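Side-chain contacts in globin (Geobacter sulfurreducens, PDB 2W31), which binds a six-coordinate heme in the globin domain of a membrane-associated globin-coupled sensor and probably also binds oxygen: residues I83-L86 and Q87-G90; Q67-F70 and V71-A75; F39-Y42 and L43-I46; H91-R95 and V96-A100. One frame throughout, in Å; residues are numbered along the deposited sequence.

Interaction 1: residues I83-L86 and Q87-G90; sequences IHNL and QKIG. With HEM (protoporphyrin IX containing Fe), chain C.
His84 and Gln87 lay their flat ends side by side, pointing the same way, with the imidazole and amide planes only 18° apart. The contact spans three residues of helix 80-96, the proximal (F) helix of the globin fold. His84 ND1 reaches Gln87 OE1 at 3.5 Å with an N-H...O angle of 146°, a weak bond that approaches the imidazole obliquely. Gln87 gets there because CG is anti to its carbonyl carbon (chi1 -63°) and the chain runs extended from CG, back along the preceding turn. This path also sets Gln87 CD 4.1 Å from Ile83 CG1, in one of two modelled conformers of Ile83, so the amide carbon has an apolar neighbour on the same turn. With an alanine here the amide is gone, and His84 ND1 would probably lose this acceptor while Ile83 CG1 would lose a neighbour. Beneath the side chains, four i to i+4 backbone bonds, from Gln87 N to Ile83 O through to Gly90 N to Leu86 O, show an undistorted helix. Toward helix 125-151, Leu86 packs on Asn142 and Ile145, and Gln87 O accepts a bond from Ser149 OG. The next turn meets the heme. Lys88, a heme-binding residue, brings NZ within 3.6 Å of propionate atom O1A, where attraction between opposite charges is likely. Ile89, in the conformer given of two modelled, sets CD1 3.5 Å from Asn85 ND2 and directs CG1 to a point 3.5 Å from heme methyl CMA.

Interaction 2: residues Q67-F70 and V71-A75; sequences QDWF and VSLFA. With HEM (protoporphyrin IX containing Fe), chain C.
Leu73 presses its branched end against the indole of Trp69, forming the apolar centre of the contact. Its CD1 stands 4.3 Å from the centroid of the six-membered ring and 24° off the ring normal, a CH-pi contact over the face. On the opposite face sits heme methyl CMB, 3.1 Å above the plane and over its centre, so the indole is sandwiched between leucine and cofactor. CG of Trp69 is anti to the backbone N (chi1 165°), which sends the indole forward, alongside Leu73. Were a serine to replace it, heme methyl CMB and Leu73 would probably face a gap, and Asn142 OD1 would lose the NE1 donor it now binds. Next outward, Phe74 directs its edge at the face of Phe70 in a T-shaped stack, the ring planes being 71° apart. Both pairs link the distal (E) helix of the globin fold, helix 62-72, to the residues that follow it, where a type I turn runs from Ser72 to Ala75. Phe70 O lies near the plane of the Phe74 ring at its edge, 3.3 Å from Phe74 CD2. Leu73 N donates to Phe70 O at 3.1 Å from above the carbonyl plane, and only weakly to Trp69 O. At the polar rim, Ser72 OG also donates to Trp69 O, though its very short distance in one of two modelled conformers makes the length doubtful.

Interaction 3: residues F39-Y42 and L43-I46; sequences FYDY and LLGI. With HEM (protoporphyrin IX containing Fe), chain C.
The rings of Phe39, Tyr40 and Tyr42 are each met obliquely by a methyl group, of Leu43, Leu44 and Ile46 respectively. The Phe39 ring meets Leu43 CD1, 3.7 Å from CE2, and has heme carbon CHC near its plane at the edge. Tyr40 receives Leu44 CD1 at 3.5 Å from its CD2. Tyr42 has Leu43 N near its ring plane at the edge and a looser partner in Ile46 CD1, 4.2 Å from CE2. Leu43 makes the closer approach to the heme: with CG anti to the carbonyl carbon (chi1 -64°), CD1 stands 3.7 Å from vinyl carbon CBC, and the other branch, CD2, is equally far from methyl CMC. The backbone bonds change character here. Leu44 N donates to Tyr40 O in the carbonyl plane, whereas Gly45 N reaches Tyr42 O at 3.2 Å from well above it, an i to i+3 bond in a tighter turn. Within the globin fold, helix 32-44 corresponds to helix B. Phe39 meets the ring of the axial ligand His66 on helix 62-72, and Tyr40 OH bonds Asp56. Phe39 and Tyr42 pack on helix 100-121, while Tyr42 OH bonds His10 O of the second subunit.

Interaction 4: residues H91-R95 and V96-A100; sequences HAHVR and VGLNA. With HEM (protoporphyrin IX containing Fe), chain C.
His93 O is gripped by two amides of the turn that follows it. Leu98 N donates at 3.1 Å, nearly along the carbonyl axis, and Gly97 N adds a weak bond. Gly97 N also reaches Val94 O at 3.1 Å, from above that carbonyl's plane. The bonds Leu98 N to His93 O and Gly97 N to Val94 O, with Gly97 at phi 93°, define a Schellman motif closing the proximal (F) helix of the globin fold. A water donates to Val94 O and, at 2.8 Å, to Leu98 O. The turn folds Leu98 back beside His93; CG anti to the backbone N (chi1 -176°) carries CD2 toward the imidazole, 3.5 Å from His93 CD2, while it also touches the porphyrin. Val96 CG1 lies 3.3 Å from propionate carbon CBD. Arg95, in the conformer given of two, folds its guanidinium over Ala92 CA and has propionate atom O2D off its edge, too far for a direct bond. His93 itself binds the heme iron through NE2 at 1.9 Å. Its imidazole stands with CE1 near pyrrole nitrogen NA, 2.7 Å away, and CD2 near NC, so the ring plane follows the NA-NC diagonal. In this conformer, one of two, ND1 bonds Ile89 O, a second-shell bond that would restrict the ring's rotation. It would probably polarise the imidazole and strengthen NE2 as an electron-pair donor to the iron. Since His66 NE2 takes the sixth position, an exogenous ligand such as oxygen would probably have to displace a histidine to reach the metal.

All four contacts are local, yet each touches the same heme, and they fall along the chain in the order 3, 2, 1, 4. Interactions 1 and 4 share helix 80-96, adjoining in sequence with centres 12 Å apart. Interaction 2 involves helix 62-72 and the residues after it, and touches interaction 1 where Trp69 CD1 meets Ile89 CD1 at 4.2 Å. Interaction 3, on helix 32-44 and the residues after it, lies farthest from interaction 1, about 23 Å between centres, and about 17 Å from interaction 4. The cofactor thus bridges helix segments that largely do not meet. Interactions 3 and 4 also reach the second subunit, so the dimer interface lies close, in sequence, to residues lining the heme pocket.

Interaction 1: residues I83-L86 and Q87-G90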
# COMPACT_ATOMS: atom_id res chain seq x y z
N ILE A 83 -2.61 -17.43 -4.41
CA ILE A 83 -3.78 -16.53 -4.44
C ILE A 83 -4.99 -17.13 -3.71
O ILE A 83 -5.73 -16.42 -3.02
CB ILE A 83 -4.15 -16.07 -5.87
CG1 ILE A 83 -5.56 -15.46 -5.90
CG2 ILE A 83 -4.06 -17.22 -6.85
CD1 ILE A 83 -5.87 -14.68 -7.13
N HIS A 84 -5.19 -18.43 -3.86
CA HIS A 84 -6.32 -19.07 -3.23
C HIS A 84 -6.20 -18.96 -1.73
O HIS A 84 -7.16 -18.68 -1.03
CB HIS A 84 -6.40 -20.53 -3.66
CG HIS A 84 -6.65 -20.69 -5.13
ND1 HIS A 84 -7.14 -19.66 -5.92
CD2 HIS A 84 -6.49 -21.75 -5.96
CE1 HIS A 84 -7.25 -20.09 -7.17
NE2 HIS A 84 -6.87 -21.35 -7.22
N ASN A 85 -4.98 -19.17 -1.24
CA ASN A 85 -4.71 -19.05 0.17
C ASN A 85 -4.94 -17.63 0.71
O ASN A 85 -5.48 -17.46 1.82
CB ASN A 85 -3.29 -19.51 0.48
CG ASN A 85 -3.08 -19.70 1.94
OD1 ASN A 85 -3.77 -20.50 2.58
ND2 ASN A 85 -2.17 -18.93 2.51
N LEU A 86 -4.57 -16.61 -0.07
CA LEU A 86 -4.85 -15.22 0.31
C LEU A 86 -6.34 -14.90 0.39
O LEU A 86 -6.78 -14.15 1.28
CB LEU A 86 -4.16 -14.26 -0.65
CG LEU A 86 -2.67 -13.98 -0.38
CD1 LEU A 86 -2.09 -13.26 -1.56
CD2 LEU A 86 -2.54 -13.16 0.87
N GLN A 87 -7.10 -15.49 -0.52
CA GLN A 87 -8.56 -15.31 -0.52
C GLN A 87 -9.10 -15.89 0.79
O GLN A 87 -9.97 -15.30 1.43
CB GLN A 87 -9.20 -15.99 -1.74
CG GLN A 87 -8.74 -15.39 -3.06
CD GLN A 87 -9.31 -16.02 -4.32
OE1 GLN A 87 -9.22 -17.23 -4.53
NE2 GLN A 87 -9.85 -15.18 -5.19
N LYS A 88 -8.54 -17.03 1.20
CA LYS A 88 -8.95 -17.68 2.46
C LYS A 88 -8.63 -16.81 3.66
O LYS A 88 -9.46 -16.64 4.58
CB LYS A 88 -8.22 -19.03 2.60
CG LYS A 88 -8.43 -19.77 3.91
CD LYS A 88 -7.76 -21.15 3.89
CE LYS A 88 -7.78 -21.76 5.28
NZ LYS A 88 -6.44 -22.35 5.60
N ILE A 89 -7.43 -16.23 3.64
CA ILE A 89 -6.98 -15.35 4.72
C ILE A 89 -7.93 -14.16 4.81
O ILE A 89 -8.38 -13.78 5.88
CB ILE A 89 -5.49 -14.89 4.51
CG1 ILE A 89 -4.54 -16.10 4.61
CG2 ILE A 89 -5.10 -13.86 5.56
CD1 ILE A 89 -3.17 -15.90 3.93
N GLY A 90 -8.26 -13.57 3.66
CA GLY A 90 -9.17 -12.44 3.63
C GLY A 90 -10.50 -12.78 4.28
O GLY A 90 -10.98 -12.07 5.17
CHA HEM C . -6.16 -14.82 11.05
CHB HEM C . -2.94 -12.66 8.19
CHC HEM C . -4.44 -8.38 9.89
CHD HEM C . -6.61 -10.67 13.55
C1A HEM C . -5.16 -14.62 10.12
C2A HEM C . -4.52 -15.65 9.33
C3A HEM C . -3.60 -15.06 8.55
C4A HEM C . -3.68 -13.63 8.82
CMA HEM C . -2.65 -15.71 7.52
CAA HEM C . -4.86 -17.17 9.38
CBA HEM C . -6.16 -17.28 8.58
CGA HEM C . -6.51 -18.69 8.13
O1A HEM C . -5.82 -19.26 7.24
O2A HEM C . -7.52 -19.23 8.67
C1B HEM C . -3.17 -11.30 8.30
C2B HEM C . -2.63 -10.26 7.45
C3B HEM C . -3.04 -9.07 7.91
C4B HEM C . -3.82 -9.33 9.11
CMB HEM C . -1.75 -10.57 6.22
CAB HEM C . -2.73 -7.67 7.38
CBB HEM C . -1.51 -7.33 6.95
C1C HEM C . -5.09 -8.62 11.08
C2C HEM C . -5.51 -7.63 12.04
C3C HEM C . -6.07 -8.26 13.07
C4C HEM C . -6.06 -9.68 12.78
CMC HEM C . -5.31 -6.12 11.92
CAC HEM C . -6.67 -7.59 14.33
CBC HEM C . -6.34 -7.92 15.57
C1D HEM C . -6.81 -11.96 13.15
C2D HEM C . -7.69 -12.93 13.82
C3D HEM C . -7.56 -14.23 13.05
C4D HEM C . -6.59 -13.93 12.00
CMD HEM C . -8.57 -12.66 15.03
CAD HEM C . -8.24 -15.59 13.33
CBD HEM C . -9.68 -15.62 12.86
CGD HEM C . -10.35 -16.83 13.48
O1D HEM C . -10.43 -16.93 14.73
O2D HEM C . -10.82 -17.70 12.71
NA HEM C . -4.63 -13.39 9.80
NB HEM C . -3.89 -10.70 9.29
NC HEM C . -5.44 -9.88 11.55
ND HEM C . -6.20 -12.60 12.10
FE HEM C . -5.02 -11.63 10.69

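Interaction 2: residues Q67-F70 and V71-A75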
# COMPACT_ATOMS: atom_id res chain seq x y z
N GLN A 67 3.16 -14.04 12.21
CA GLN A 67 4.61 -14.18 11.96
C GLN A 67 4.84 -15.11 10.75
O GLN A 67 5.65 -14.81 9.84
CB GLN A 67 5.32 -14.74 13.21
CG GLN A 67 6.83 -14.75 13.08
CD GLN A 67 7.46 -15.31 14.31
OE1 GLN A 67 7.67 -14.59 15.29
NE2 GLN A 67 7.76 -16.60 14.28
N ASP A 68 4.09 -16.20 10.71
CA ASP A 68 4.24 -17.21 9.64
C ASP A 68 3.85 -16.61 8.29
O ASP A 68 4.53 -16.85 7.29
CB ASP A 68 3.40 -18.48 9.90
CG ASP A 68 3.91 -19.34 11.06
OD1 ASP A 68 5.08 -19.23 11.49
OD2 ASP A 68 3.07 -20.16 11.52
N TRP A 69 2.76 -15.82 8.26
CA TRP A 69 2.34 -15.15 7.03
C TRP A 69 3.47 -14.22 6.50
O TRP A 69 3.77 -14.19 5.27
CB TRP A 69 1.03 -14.35 7.24
CG TRP A 69 0.82 -13.35 6.08
CD1 TRP A 69 0.27 -13.60 4.86
CD2 TRP A 69 1.25 -11.97 6.06
NE1 TRP A 69 0.34 -12.45 4.06
CE2 TRP A 69 0.91 -11.44 4.79
CE3 TRP A 69 1.87 -11.13 7.02
CZ2 TRP A 69 1.18 -10.10 4.45
CZ3 TRP A 69 2.13 -9.80 6.69
CH2 TRP A 69 1.78 -9.31 5.40
N PHE A 70 4.08 -13.48 7.41
CA PHE A 70 5.18 -12.58 7.04
C PHE A 70 6.33 -13.34 6.33
O PHE A 70 6.82 -12.95 5.26
CB PHE A 70 5.67 -11.81 8.27
CG PHE A 70 6.91 -10.99 8.04
CD1 PHE A 70 6.86 -9.77 7.32
CD2 PHE A 70 8.15 -11.42 8.54
CE1 PHE A 70 8.01 -9.02 7.11
CE2 PHE A 70 9.29 -10.64 8.37
CZ PHE A 70 9.23 -9.44 7.63
N VAL A 71 6.74 -14.44 6.94
CA VAL A 71 7.77 -15.26 6.31
C VAL A 71 7.37 -15.78 4.93
O VAL A 71 8.19 -15.80 4.00
CB VAL A 71 8.13 -16.42 7.25
CG1 VAL A 71 9.08 -17.41 6.57
CG2 VAL A 71 8.79 -15.84 8.51
N SER A 72 6.09 -16.14 4.77
CA SER A 72 5.59 -16.64 3.49
C SER A 72 5.70 -15.64 2.34
O SER A 72 5.70 -16.05 1.17
CB SER A 72 4.14 -17.10 3.64
OG SER A 72 3.25 -16.00 3.69
N LEU A 73 5.77 -14.33 2.66
CA LEU A 73 5.95 -13.32 1.60
C LEU A 73 7.22 -13.59 0.80
O LEU A 73 7.31 -13.23 -0.39
CB LEU A 73 6.07 -11.90 2.17
CG LEU A 73 4.84 -11.35 2.87
CD1 LEU A 73 5.22 -10.08 3.67
CD2 LEU A 73 3.76 -11.02 1.83
N PHE A 74 8.21 -14.22 1.47
CA PHE A 74 9.56 -14.41 0.90
C PHE A 74 9.83 -15.87 0.48
O PHE A 74 10.93 -16.21 0.08
CB PHE A 74 10.63 -13.94 1.91
CG PHE A 74 10.38 -12.57 2.41
CD1 PHE A 74 10.89 -11.48 1.72
CD2 PHE A 74 9.59 -12.35 3.54
CE1 PHE A 74 10.62 -10.16 2.15
CE2 PHE A 74 9.28 -11.05 3.97
CZ PHE A 74 9.82 -9.96 3.29
N ALA A 75 8.79 -16.71 0.56
CA ALA A 75 8.98 -18.16 0.42
C ALA A 75 8.98 -18.68 -1.01
O ALA A 75 9.29 -19.86 -1.26
CB ALA A 75 7.96 -18.92 1.29
CHA HEM C . -6.16 -14.82 11.05
CHB HEM C . -2.94 -12.66 8.19
CHC HEM C . -4.44 -8.38 9.89
CHD HEM C . -6.61 -10.67 13.55
C1A HEM C . -5.16 -14.62 10.12
C2A HEM C . -4.52 -15.65 9.33
C3A HEM C . -3.60 -15.06 8.55
C4A HEM C . -3.68 -13.63 8.82
CMA HEM C . -2.65 -15.71 7.52
CAA HEM C . -4.86 -17.17 9.38
CBA HEM C . -6.16 -17.28 8.58
CGA HEM C . -6.51 -18.69 8.13
O1A HEM C . -5.82 -19.26 7.24
O2A HEM C . -7.52 -19.23 8.67
C1B HEM C . -3.17 -11.30 8.30
C2B HEM C . -2.63 -10.26 7.45
C3B HEM C . -3.04 -9.07 7.91
C4B HEM C . -3.82 -9.33 9.11
CMB HEM C . -1.75 -10.57 6.22
CAB HEM C . -2.73 -7.67 7.38
CBB HEM C . -1.51 -7.33 6.95
C1C HEM C . -5.09 -8.62 11.08
C2C HEM C . -5.51 -7.63 12.04
C3C HEM C . -6.07 -8.26 13.07
C4C HEM C . -6.06 -9.68 12.78
CMC HEM C . -5.31 -6.12 11.92
CAC HEM C . -6.67 -7.59 14.33
CBC HEM C . -6.34 -7.92 15.57
C1D HEM C . -6.81 -11.96 13.15
C2D HEM C . -7.69 -12.93 13.82
C3D HEM C . -7.56 -14.23 13.05
C4D HEM C . -6.59 -13.93 12.00
CMD HEM C . -8.57 -12.66 15.03
CAD HEM C . -8.24 -15.59 13.33
CBD HEM C . -9.68 -15.62 12.86
CGD HEM C . -10.35 -16.83 13.48
O1D HEM C . -10.43 -16.93 14.73
O2D HEM C . -10.82 -17.70 12.71
NA HEM C . -4.63 -13.39 9.80
NB HEM C . -3.89 -10.70 9.29
NC HEM C . -5.44 -9.88 11.55
ND HEM C . -6.20 -12.60 12.10
FE HEM C . -5.02 -11.63 10.69

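Interaction 3: residues F39-Y42 and L43-I46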
# COMPACT_ATOMS: atom_id res chain seq x y z
N PHE A 39 4.25 -5.83 15.30
CA PHE A 39 2.92 -5.97 14.72
C PHE A 39 1.87 -6.18 15.80
O PHE A 39 0.87 -5.43 15.86
CB PHE A 39 2.97 -7.16 13.71
CG PHE A 39 1.69 -7.40 12.96
CD1 PHE A 39 1.49 -6.81 11.72
CD2 PHE A 39 0.72 -8.28 13.45
CE1 PHE A 39 0.33 -7.08 10.99
CE2 PHE A 39 -0.44 -8.56 12.73
CZ PHE A 39 -0.63 -7.95 11.48
N TYR A 40 2.13 -7.14 16.69
CA TYR A 40 1.21 -7.48 17.78
C TYR A 40 1.02 -6.30 18.74
O TYR A 40 -0.11 -5.93 19.05
CB TYR A 40 1.75 -8.68 18.54
CG TYR A 40 0.72 -9.48 19.29
CD1 TYR A 40 0.05 -10.55 18.68
CD2 TYR A 40 0.42 -9.19 20.61
CE1 TYR A 40 -0.89 -11.32 19.38
CE2 TYR A 40 -0.54 -9.95 21.33
CZ TYR A 40 -1.16 -11.02 20.69
OH TYR A 40 -2.09 -11.78 21.35
N ASP A 41 2.13 -5.67 19.13
CA ASP A 41 2.04 -4.52 20.06
C ASP A 41 1.33 -3.29 19.45
O ASP A 41 0.65 -2.55 20.15
CB ASP A 41 3.44 -4.11 20.53
CG ASP A 41 4.08 -5.15 21.46
OD1 ASP A 41 3.35 -6.02 22.00
OD2 ASP A 41 5.32 -5.10 21.63
N TYR A 42 1.48 -3.06 18.14
CA TYR A 42 0.76 -1.98 17.48
C TYR A 42 -0.77 -2.21 17.55
O TYR A 42 -1.54 -1.28 17.79
CB TYR A 42 1.21 -1.95 16.02
CG TYR A 42 0.89 -0.70 15.23
CD1 TYR A 42 1.89 0.24 14.93
CD2 TYR A 42 -0.39 -0.47 14.73
CE1 TYR A 42 1.60 1.39 14.14
CE2 TYR A 42 -0.69 0.70 13.95
CZ TYR A 42 0.31 1.61 13.68
OH TYR A 42 0.04 2.71 12.90
N LEU A 43 -1.19 -3.46 17.35
CA LEU A 43 -2.61 -3.80 17.41
C LEU A 43 -3.20 -3.67 18.82
O LEU A 43 -4.36 -3.23 18.99
CB LEU A 43 -2.86 -5.20 16.85
CG LEU A 43 -2.54 -5.41 15.35
CD1 LEU A 43 -2.88 -6.84 14.92
CD2 LEU A 43 -3.24 -4.39 14.47
N LEU A 44 -2.37 -4.03 19.80
CA LEU A 44 -2.73 -3.96 21.23
C LEU A 44 -2.92 -2.52 21.64
O LEU A 44 -3.54 -2.22 22.67
CB LEU A 44 -1.63 -4.61 22.09
CG LEU A 44 -1.52 -6.15 22.14
CD1 LEU A 44 -0.30 -6.62 22.95
CD2 LEU A 44 -2.79 -6.77 22.71
N GLY A 45 -2.38 -1.62 20.83
CA GLY A 45 -2.46 -0.18 21.06
C GLY A 45 -3.69 0.51 20.52
O GLY A 45 -3.92 1.68 20.82
N ILE A 46 -4.47 -0.18 19.70
CA ILE A 46 -5.72 0.33 19.19
C ILE A 46 -6.86 -0.47 19.85
O ILE A 46 -6.98 -1.67 19.59
CB ILE A 46 -5.84 0.18 17.63
CG1 ILE A 46 -4.75 0.96 16.88
CG2 ILE A 46 -7.21 0.65 17.15
CD1 ILE A 46 -4.61 0.61 15.41
CHA HEM C . -6.16 -14.82 11.05
CHB HEM C . -2.94 -12.66 8.19
CHC HEM C . -4.44 -8.38 9.89
CHD HEM C . -6.61 -10.67 13.55
C1A HEM C . -5.16 -14.62 10.12
C2A HEM C . -4.52 -15.65 9.33
C3A HEM C . -3.60 -15.06 8.55
C4A HEM C . -3.68 -13.63 8.82
CMA HEM C . -2.65 -15.71 7.52
CAA HEM C . -4.86 -17.17 9.38
CBA HEM C . -6.16 -17.28 8.58
CGA HEM C . -6.51 -18.69 8.13
O1A HEM C . -5.82 -19.26 7.24
O2A HEM C . -7.52 -19.23 8.67
C1B HEM C . -3.17 -11.30 8.30
C2B HEM C . -2.63 -10.26 7.45
C3B HEM C . -3.04 -9.07 7.91
C4B HEM C . -3.82 -9.33 9.11
CMB HEM C . -1.75 -10.57 6.22
CAB HEM C . -2.73 -7.67 7.38
CBB HEM C . -1.51 -7.33 6.95
C1C HEM C . -5.09 -8.62 11.08
C2C HEM C . -5.51 -7.63 12.04
C3C HEM C . -6.07 -8.26 13.07
C4C HEM C . -6.06 -9.68 12.78
CMC HEM C . -5.31 -6.12 11.92
CAC HEM C . -6.67 -7.59 14.33
CBC HEM C . -6.34 -7.92 15.57
C1D HEM C . -6.81 -11.96 13.15
C2D HEM C . -7.69 -12.93 13.82
C3D HEM C . -7.56 -14.23 13.05
C4D HEM C . -6.59 -13.93 12.00
CMD HEM C . -8.57 -12.66 15.03
CAD HEM C . -8.24 -15.59 13.33
CBD HEM C . -9.68 -15.62 12.86
CGD HEM C . -10.35 -16.83 13.48
O1D HEM C . -10.43 -16.93 14.73
O2D HEM C . -10.82 -17.70 12.71
NA HEM C . -4.63 -13.39 9.80
NB HEM C . -3.89 -10.70 9.29
NC HEM C . -5.44 -9.88 11.55
ND HEM C . -6.20 -12.60 12.10
FE HEM C . -5.02 -11.63 10.69

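Interaction 4: residues H91-R95 and V96-A100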
# COMPACT_ATOMS: atom_id res chain seq x y z
N HIS A 91 -11.07 -13.92 3.89
CA HIS A 91 -12.37 -14.35 4.42
C HIS A 91 -12.39 -14.66 5.91
O HIS A 91 -13.41 -14.49 6.56
CB HIS A 91 -12.95 -15.50 3.60
CG HIS A 91 -13.49 -15.04 2.29
ND1 HIS A 91 -14.51 -14.11 2.21
CD2 HIS A 91 -13.17 -15.35 1.01
CE1 HIS A 91 -14.79 -13.87 0.94
NE2 HIS A 91 -13.99 -14.60 0.19
N ALA A 92 -11.25 -15.11 6.45
CA ALA A 92 -11.13 -15.37 7.89
C ALA A 92 -11.38 -14.08 8.68
O ALA A 92 -12.05 -14.11 9.72
CB ALA A 92 -9.75 -15.92 8.21
N HIS A 93 -10.88 -12.95 8.16
CA HIS A 93 -11.05 -11.68 8.84
C HIS A 93 -12.50 -11.15 8.69
O HIS A 93 -13.03 -10.58 9.64
CB HIS A 93 -9.96 -10.66 8.40
CG HIS A 93 -8.55 -11.08 8.74
ND1 HIS A 93 -7.80 -11.88 7.91
CD2 HIS A 93 -7.76 -10.81 9.82
CE1 HIS A 93 -6.62 -12.11 8.46
NE2 HIS A 93 -6.55 -11.46 9.61
N VAL A 94 -13.10 -11.36 7.53
CA VAL A 94 -14.48 -11.01 7.32
C VAL A 94 -15.34 -11.78 8.34
O VAL A 94 -16.16 -11.20 9.06
CB VAL A 94 -14.94 -11.36 5.86
CG1 VAL A 94 -16.37 -10.89 5.59
CG2 VAL A 94 -13.98 -10.74 4.81
N ARG A 95 -15.10 -13.09 8.42
CA ARG A 95 -15.85 -13.99 9.31
C ARG A 95 -15.82 -13.60 10.80
O ARG A 95 -16.84 -13.69 11.50
CB ARG A 95 -15.32 -15.42 9.10
CG ARG A 95 -15.69 -16.47 10.14
CD ARG A 95 -14.76 -17.68 9.97
NE ARG A 95 -14.54 -17.99 8.56
CZ ARG A 95 -13.40 -18.42 8.03
NH1 ARG A 95 -12.32 -18.60 8.79
NH2 ARG A 95 -13.33 -18.66 6.73
N VAL A 96 -14.67 -13.15 11.30
CA VAL A 96 -14.58 -12.76 12.73
C VAL A 96 -15.05 -11.32 13.04
O VAL A 96 -15.09 -10.92 14.21
CB VAL A 96 -13.17 -12.97 13.32
CG1 VAL A 96 -12.78 -14.43 13.19
CG2 VAL A 96 -12.12 -12.02 12.68
N GLY A 97 -15.37 -10.56 11.99
CA GLY A 97 -15.97 -9.25 12.17
C GLY A 97 -14.96 -8.11 12.21
O GLY A 97 -15.28 -7.01 12.65
N LEU A 98 -13.76 -8.37 11.71
CA LEU A 98 -12.75 -7.31 11.63
C LEU A 98 -13.05 -6.34 10.44
O LEU A 98 -13.22 -6.77 9.29
CB LEU A 98 -11.37 -7.95 11.46
CG LEU A 98 -10.19 -6.97 11.44
CD1 LEU A 98 -10.01 -6.28 12.80
CD2 LEU A 98 -8.92 -7.69 10.98
N ASN A 99 -13.11 -5.04 10.72
CA ASN A 99 -13.34 -4.08 9.63
C ASN A 99 -12.10 -4.08 8.72
O ASN A 99 -10.96 -4.07 9.19
CB ASN A 99 -13.62 -2.66 10.18
CG ASN A 99 -14.12 -1.69 9.10
OD1 ASN A 99 -13.38 -1.28 8.20
ND2 ASN A 99 -15.38 -1.30 9.20
N ALA A 100 -12.34 -4.05 7.41
CA ALA A 100 -11.25 -4.07 6.40
C ALA A 100 -10.24 -2.92 6.65
O ALA A 100 -9.04 -3.05 6.32
CB ALA A 100 -11.82 -3.93 5.00
CHA HEM C . -6.16 -14.82 11.05
CHB HEM C . -2.94 -12.66 8.19
CHC HEM C . -4.44 -8.38 9.89
CHD HEM C . -6.61 -10.67 13.55
C1A HEM C . -5.16 -14.62 10.12
C2A HEM C . -4.52 -15.65 9.33
C3A HEM C . -3.60 -15.06 8.55
C4A HEM C . -3.68 -13.63 8.82
CMA HEM C . -2.65 -15.71 7.52
CAA HEM C . -4.86 -17.17 9.38
CBA HEM C . -6.16 -17.28 8.58
CGA HEM C . -6.51 -18.69 8.13
O1A HEM C . -5.82 -19.26 7.24
O2A HEM C . -7.52 -19.23 8.67
C1B HEM C . -3.17 -11.30 8.30
C2B HEM C . -2.63 -10.26 7.45
C3B HEM C . -3.04 -9.07 7.91
C4B HEM C . -3.82 -9.33 9.11
CMB HEM C . -1.75 -10.57 6.22
CAB HEM C . -2.73 -7.67 7.38
CBB HEM C . -1.51 -7.33 6.95
C1C HEM C . -5.09 -8.62 11.08
C2C HEM C . -5.51 -7.63 12.04
C3C HEM C . -6.07 -8.26 13.07
C4C HEM C . -6.06 -9.68 12.78
CMC HEM C . -5.31 -6.12 11.92
CAC HEM C . -6.67 -7.59 14.33
CBC HEM C . -6.34 -7.92 15.57
C1D HEM C . -6.81 -11.96 13.15
C2D HEM C . -7.69 -12.93 13.82
C3D HEM C . -7.56 -14.23 13.05
C4D HEM C . -6.59 -13.93 12.00
CMD HEM C . -8.57 -12.66 15.03
CAD HEM C . -8.24 -15.59 13.33
CBD HEM C . -9.68 -15.62 12.86
CGD HEM C . -10.35 -16.83 13.48
O1D HEM C . -10.43 -16.93 14.73
O2D HEM C . -10.82 -17.70 12.71
NA HEM C . -4.63 -13.39 9.80
NB HEM C . -3.89 -10.70 9.29
NC HEM C . -5.44 -9.88 11.55
ND HEM C . -6.20 -12.60 12.10
FE HEM C . -5.02 -11.63 10.69
O HOH W 1 -15.73 -8.09 9.03